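Extracellular solute-binding protein, family 1 (Trichodesmium erythraeum IMS101, PDB 6G7N) binds ferric iron and probably hands it to an ABC transporter for uptake into the cell. Local coordinates at residues S99-V104 against E266-Y271; T229-S234 against G287-D292. All blocks are in the same frame, centred on the assembly; numbering follows the deposited sequence.

Overall arrangement
Contact 1 (99-104 with 266-271) and contact 2 (229-234 with 287-292) lie with their centres about 9 Å apart on one mixed sheet, where strands 96-108 and 231-239 run antiparallel as neighbours. Along the chain the segments alternate, 99-104, 229-234, 266-271, 287-292, so the later two return to the paired strands of the first two. Direct links join the contacts: Lys100 NZ lies 2.8 Å from Asn291 OD1, and Tyr271 packs against Phe289. In a periplasmic-binding-protein fold such long strands commonly span the two lobes. Contact 1 reaches the ligand pocket beside the iron; contact 2 sits about 13 Å from the bound D-alanine, measured from the side chain of Val231.

Contact 1. Residues S99-V104 against E266-Y271; sequences SKRARV and EGNNEY. With DAL (D-alanine), chain C.
Glu270 reaches across to strand 96-108, where it passes Lys100 first, and its carboxylate then meets Ser99 and Arg101. Glu270 CB lies 3.4 Å from Lys100 O, and CG passes the same carbonyl less closely. With CG anti to the carbonyl carbon (chi1 -69°) and the chain extended beyond it, the carboxylate arrives beside the Arg101 side chain, both pointing the same way. Glu270 OE1 is held between two donors on opposite faces of the carboxylate: Ser99 OG at 2.7 Å and Arg101 NE at 3.0 Å. Glu270 OE2 takes Arg101 NH1 at 2.9 Å, again from above the carboxylate plane, and Asn268 ND2 at 2.8 Å on its anti lone pair. Arg101 thus grips side-on, with both oxygens near its own plane but the two flat groups turned 71° apart. From that fixed position Arg101 NH1 also donates to the O atom of D-alanine, 2.9 Å away, so Glu270 probably acts as a second-shell residue that positions a ligand-binding arginine. Without the carboxylate, as with an alanine here, the Arg101 guanidinium would probably lose its countercharge and be freer to turn, and Asn268 ND2 would lose its acceptor. On the backbone, Lys100 and Tyr271 form an antiparallel hydrogen-bonded pair, with Lys100 N to Tyr271 O at 2.8 Å and a matching bond from Tyr271 N to Lys100 O. The loop follows helix 258-266, which a Schellman motif at Asn269 ends; strand 231-239 adds Ser234 OG to OE1, while helix 196-204 brings Tyr197, an iron ligand, against Arg101 and Asn268.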
loop_
_atom_site.group_PDB
_atom_site.type_symbol
_atom_site.label_atom_id
_atom_site.label_comp_id
_atom_site.label_asym_id
_atom_site.label_seq_id
_atom_site.Cartn_x
_atom_site.Cartn_y
_atom_site.Cartn_z
ATOM N N SER A 99 -4.822 -2.750 -6.833
ATOM C CA SER A 99 -4.231 -3.905 -6.138
ATOM C C SER A 99 -4.129 -3.534 -4.664
ATOM O O SER A 99 -4.212 -2.357 -4.309
ATOM C CB SER A 99 -2.910 -4.399 -6.741
ATOM O OG SER A 99 -1.877 -3.471 -6.578
ATOM N N LYS A 100 -3.936 -4.550 -3.836
ATOM C CA LYS A 100 -3.989 -4.424 -2.396
ATOM C C LYS A 100 -2.739 -5.009 -1.758
ATOM O O LYS A 100 -2.243 -6.062 -2.158
ATOM C CB LYS A 100 -5.254 -5.216 -1.886
ATOM C CG LYS A 100 -5.490 -5.400 -0.430
ATOM C CD LYS A 100 -6.825 -6.121 -0.306
ATOM C CE LYS A 100 -6.921 -7.588 -0.719
ATOM N NZ LYS A 100 -8.205 -8.171 -0.253
ATOM N N ARG A 101 -2.268 -4.322 -0.717
ATOM C CA ARG A 101 -1.149 -4.766 0.119
ATOM C C ARG A 101 -1.617 -4.782 1.566
ATOM O O ARG A 101 -2.547 -4.108 1.942
ATOM C CB ARG A 101 0.094 -3.890 -0.081
ATOM C CG ARG A 101 -0.090 -2.387 0.215
ATOM C CD ARG A 101 -0.488 -1.531 -0.983
ATOM N NE ARG A 101 0.439 -1.573 -2.098
ATOM C CZ ARG A 101 1.661 -1.017 -2.106
ATOM N NH1 ARG A 101 2.447 -1.206 -3.142
ATOM N NH2 ARG A 101 2.109 -0.304 -1.078
ATOM N N ALA A 102 -0.932 -5.551 2.400
ATOM C CA ALA A 102 -1.215 -5.590 3.852
ATOM C C ALA A 102 0.034 -5.204 4.613
ATOM O O ALA A 102 1.136 -5.611 4.253
ATOM C CB ALA A 102 -1.658 -6.987 4.279
ATOM N N ARG A 103 -0.129 -4.403 5.676
ATOM C CA ARG A 103 1.004 -4.064 6.529
ATOM C C ARG A 103 0.962 -5.024 7.715
ATOM O O ARG A 103 0.043 -4.985 8.531
ATOM C CB ARG A 103 1.022 -2.581 6.920
ATOM C CG ARG A 103 2.376 -2.123 7.472
ATOM C CD ARG A 103 2.655 -0.654 7.182
ATOM N NE ARG A 103 4.023 -0.241 7.474
ATOM C CZ ARG A 103 5.072 -0.533 6.693
ATOM N NH1 ARG A 103 4.940 -1.241 5.583
ATOM N NH2 ARG A 103 6.288 -0.099 7.033
ATOM N N VAL A 104 1.940 -5.930 7.737
ATOM C CA VAL A 104 1.903 -7.132 8.550
ATOM C C VAL A 104 3.060 -7.180 9.520
ATOM O O VAL A 104 4.027 -6.426 9.405
ATOM C CB VAL A 104 1.882 -8.385 7.660
ATOM C CG1 VAL A 104 0.645 -8.351 6.764
ATOM C CG2 VAL A 104 3.172 -8.502 6.848
ATOM N N GLU A 266 0.085 -9.211 -9.785
ATOM C CA GLU A 266 1.225 -10.095 -9.742
ATOM C C GLU A 266 2.524 -9.402 -10.071
ATOM O O GLU A 266 3.576 -9.820 -9.568
ATOM C CB GLU A 266 0.996 -11.326 -10.605
ATOM C CG GLU A 266 -0.106 -12.190 -10.018
ATOM C CD GLU A 266 -0.338 -13.485 -10.749
ATOM O OE1 GLU A 266 0.385 -13.801 -11.735
ATOM O OE2 GLU A 266 -1.284 -14.204 -10.339
ATOM N N GLY A 267 2.465 -8.291 -10.805
ATOM C CA GLY A 267 3.653 -7.533 -11.158
ATOM C C GLY A 267 4.415 -7.022 -9.931
ATOM O O GLY A 267 5.617 -6.770 -10.018
ATOM N N ASN A 268 3.722 -6.802 -8.821
ATOM C CA ASN A 268 4.373 -6.458 -7.573
ATOM C C ASN A 268 4.014 -7.376 -6.421
ATOM O O ASN A 268 4.110 -6.956 -5.262
ATOM C CB ASN A 268 4.116 -4.991 -7.192
ATOM C CG ASN A 268 5.020 -4.510 -6.068
ATOM O OD1 ASN A 268 6.217 -4.879 -6.014
ATOM N ND2 ASN A 268 4.489 -3.647 -5.193
ATOM N N ASN A 269 3.609 -8.603 -6.710
ATOM C CA ASN A 269 3.266 -9.550 -5.658
ATOM C C ASN A 269 2.233 -9.028 -4.671
ATOM O O ASN A 269 2.282 -9.351 -3.491
ATOM C CB ASN A 269 4.518 -10.041 -4.920
ATOM C CG ASN A 269 5.522 -10.639 -5.858
ATOM O OD1 ASN A 269 5.233 -11.599 -6.551
ATOM N ND2 ASN A 269 6.710 -10.047 -5.909
ATOM N N GLU A 270 1.271 -8.262 -5.194
ATOM C CA GLU A 270 0.128 -7.741 -4.451
ATOM C C GLU A 270 -1.095 -8.644 -4.671
ATOM O O GLU A 270 -1.089 -9.531 -5.542
ATOM C CB GLU A 270 -0.137 -6.270 -4.825
ATOM C CG GLU A 270 0.964 -5.374 -4.320
ATOM C CD GLU A 270 0.752 -3.897 -4.606
ATOM O OE1 GLU A 270 -0.367 -3.363 -4.328
ATOM O OE2 GLU A 270 1.710 -3.229 -5.072
ATOM N N TYR A 271 -2.121 -8.407 -3.861
ATOM C CA TYR A 271 -3.393 -9.103 -4.014
ATOM C C TYR A 271 -4.271 -8.340 -4.990
ATOM O O TYR A 271 -4.257 -7.114 -5.026
ATOM C CB TYR A 271 -4.109 -9.180 -2.660
ATOM C CG TYR A 271 -3.371 -9.945 -1.582
ATOM C CD1 TYR A 271 -3.536 -11.320 -1.457
ATOM C CD2 TYR A 271 -2.494 -9.327 -0.705
ATOM C CE1 TYR A 271 -2.838 -12.050 -0.497
ATOM C CE2 TYR A 271 -1.784 -10.059 0.266
ATOM C CZ TYR A 271 -1.963 -11.413 0.356
ATOM O OH TYR A 271 -1.235 -12.111 1.324
HETATM N N DAL C . 7.489 0.890 -3.127
HETATM C CA DAL C . 7.108 0.457 -4.513
HETATM C CB DAL C . 7.181 1.633 -5.475
HETATM C C DAL C . 5.779 -0.220 -4.574
HETATM O O DAL C . 5.236 -0.468 -3.479
HETATM O OXT DAL C . 5.303 -0.495 -5.710
#

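Contact 2. Residues T229-S234 against G287-D292; sequences THVNIS and GSFKND
Phe289 sets CG between its backbone N and carbonyl carbon (chi1 59°), which brings the ring against Thr229 and Val231. Thr229 in turn has OG1 anti to its carbonyl carbon (chi1 -62°), bonded to Pro222 O, which leaves CG2 anti to the N and against the ring. The two side chains cross at about a right angle: Thr229 CB is 3.8 Å from Phe289 CD2, and Thr229 CG2 comes to 4.0 Å from Phe289 CE2. Val231 approaches the same ring at its edge, with Val231 CG1 close to the ring plane and 4.0 Å from Phe289 CE2. That methyl also touches the Asn291 amide, with Val231 CG1 3.8 Å from Asn291 OD1, so it is shared between an aromatic edge and a polar group. The amide crosses Val231 rather than lying along it; its ND2 makes a weak bond back to Phe289 O, and its OD1 accepts from Lys100 NZ on the adjoining strand.

Between the backbones there is a single bridge, Thr229 with Asn291. Thr229 N donates to Lys290 O at 2.9 Å, nearly straight, and Asp292 N donates to Thr229 O at 3.0 Å. Beside the second bond, Asp292 CB rests 3.4 Å from Thr229 O, while its carboxylate bonds to Thr294 OG1. Phe221 stacks on the Phe289 ring, and Ala102 of strand 96-108 touches it too.

The chemistry is therefore divided: two backbone hydrogen bonds align the loop with the residues leading into strand 231-239, and a small apolar patch of methyls and ring packs beside them. Every cross-segment hydrogen bond is backbone to backbone, whereas Thr229 OG1, Asn291 OD1 and Asp292 OD1 find their partners outside the two segments, in Pro222, Lys100 and Thr294.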
loop_
_atom_site.group_PDB
_atom_site.type_symbol
_atom_site.label_atom_id
_atom_site.label_comp_id
_atom_site.label_asym_id
_atom_site.label_seq_id
_atom_site.Cartn_x
_atom_site.Cartn_y
_atom_site.Cartn_z
ATOM N N THR A 229 -6.977 -7.090 9.453
ATOM C CA THR A 229 -5.679 -6.575 9.116
ATOM C C THR A 229 -5.789 -5.246 8.353
ATOM O O THR A 229 -6.709 -5.052 7.554
ATOM C CB THR A 229 -4.924 -7.635 8.285
ATOM O OG1 THR A 229 -4.759 -8.808 9.075
ATOM C CG2 THR A 229 -3.594 -7.180 7.758
ATOM N N HIS A 230 -4.807 -4.366 8.579
ATOM C CA HIS A 230 -4.677 -3.094 7.841
ATOM C C HIS A 230 -4.229 -3.384 6.408
ATOM O O HIS A 230 -3.122 -3.924 6.191
ATOM C CB HIS A 230 -3.663 -2.225 8.558
ATOM C CG HIS A 230 -3.334 -0.949 7.859
ATOM N ND1 HIS A 230 -4.021 0.220 8.055
ATOM C CD2 HIS A 230 -2.342 -0.647 6.978
ATOM C CE1 HIS A 230 -3.445 1.176 7.335
ATOM N NE2 HIS A 230 -2.419 0.688 6.674
ATOM N N VAL A 231 -5.098 -3.036 5.463
ATOM C CA VAL A 231 -4.810 -3.141 4.053
ATOM C C VAL A 231 -4.741 -1.765 3.433
ATOM O O VAL A 231 -5.375 -0.800 3.873
ATOM C CB VAL A 231 -5.789 -4.083 3.317
ATOM C CG1 VAL A 231 -5.635 -5.502 3.859
ATOM C CG2 VAL A 231 -7.229 -3.625 3.387
ATOM N N ASN A 232 -3.989 -1.688 2.354
ATOM C CA ASN A 232 -3.827 -0.420 1.627
ATOM C C ASN A 232 -3.731 -0.754 0.148
ATOM O O ASN A 232 -3.805 -1.939 -0.221
ATOM C CB ASN A 232 -2.622 0.339 2.215
ATOM C CG ASN A 232 -2.668 1.856 2.050
ATOM O OD1 ASN A 232 -3.293 2.389 1.116
ATOM N ND2 ASN A 232 -1.970 2.575 2.945
ATOM N N ILE A 233 -3.611 0.275 -0.705
ATOM C CA ILE A 233 -3.816 0.077 -2.139
ATOM C C ILE A 233 -2.709 0.676 -2.985
ATOM O O ILE A 233 -2.063 1.669 -2.624
ATOM C CB ILE A 233 -5.172 0.683 -2.587
ATOM C CG1 ILE A 233 -5.319 2.157 -2.185
ATOM C CG2 ILE A 233 -6.313 -0.150 -2.046
ATOM C CD1 ILE A 233 -6.446 2.878 -2.904
ATOM N N SER A 234 -2.558 0.068 -4.173
ATOM C CA SER A 234 -2.037 0.719 -5.364
ATOM C C SER A 234 -3.254 1.198 -6.142
ATOM O O SER A 234 -4.192 0.426 -6.316
ATOM C CB SER A 234 -1.260 -0.276 -6.248
ATOM O OG SER A 234 -0.114 -0.796 -5.623
ATOM N N GLY A 287 -1.996 -17.929 3.159
ATOM C CA GLY A 287 -3.424 -18.104 3.447
ATOM C C GLY A 287 -4.202 -16.814 3.344
ATOM O O GLY A 287 -3.640 -15.734 3.271
ATOM N N SER A 288 -5.516 -16.950 3.327
ATOM C CA SER A 288 -6.393 -15.790 3.321
ATOM C C SER A 288 -6.470 -15.208 4.731
ATOM O O SER A 288 -6.061 -15.811 5.733
ATOM C CB SER A 288 -7.776 -16.149 2.821
ATOM O OG SER A 288 -8.315 -17.146 3.640
ATOM N N PHE A 289 -6.973 -13.987 4.804
ATOM C CA PHE A 289 -7.019 -13.277 6.061
ATOM C C PHE A 289 -8.120 -12.230 6.021
ATOM O O PHE A 289 -8.455 -11.672 4.963
ATOM C CB PHE A 289 -5.662 -12.611 6.410
ATOM C CG PHE A 289 -5.172 -11.621 5.402
ATOM C CD1 PHE A 289 -4.468 -12.043 4.297
ATOM C CD2 PHE A 289 -5.405 -10.251 5.563
ATOM C CE1 PHE A 289 -4.018 -11.143 3.366
ATOM C CE2 PHE A 289 -4.935 -9.339 4.644
ATOM C CZ PHE A 289 -4.230 -9.786 3.539
ATOM N N LYS A 290 -8.683 -11.966 7.192
ATOM C CA LYS A 290 -9.709 -10.947 7.340
ATOM C C LYS A 290 -9.115 -9.559 7.145
ATOM O O LYS A 290 -8.129 -9.204 7.778
ATOM C CB LYS A 290 -10.321 -11.002 8.733
ATOM C CG LYS A 290 -11.459 -10.041 8.925
ATOM C CD LYS A 290 -12.031 -10.114 10.322
ATOM C CE LYS A 290 -13.161 -9.118 10.473
ATOM N NZ LYS A 290 -13.865 -9.311 11.756
ATOM N N ASN A 291 -9.729 -8.805 6.238
ATOM C CA ASN A 291 -9.359 -7.426 5.963
ATOM C C ASN A 291 -10.239 -6.490 6.817
ATOM O O ASN A 291 -11.456 -6.653 6.841
ATOM C CB ASN A 291 -9.668 -7.031 4.504
ATOM C CG ASN A 291 -8.828 -7.719 3.425
ATOM O OD1 ASN A 291 -8.680 -7.132 2.347
ATOM N ND2 ASN A 291 -8.320 -8.944 3.639
ATOM N N ASP A 292 -9.634 -5.467 7.421
ATOM C CA ASP A 292 -10.426 -4.394 8.028
ATOM C C ASP A 292 -11.316 -3.735 6.959
ATOM O O ASP A 292 -10.881 -3.560 5.821
ATOM C CB ASP A 292 -9.426 -3.433 8.685
ATOM C CG ASP A 292 -10.035 -2.404 9.623
ATOM O OD1 ASP A 292 -11.194 -1.964 9.442
ATOM O OD2 ASP A 292 -9.303 -2.017 10.560
#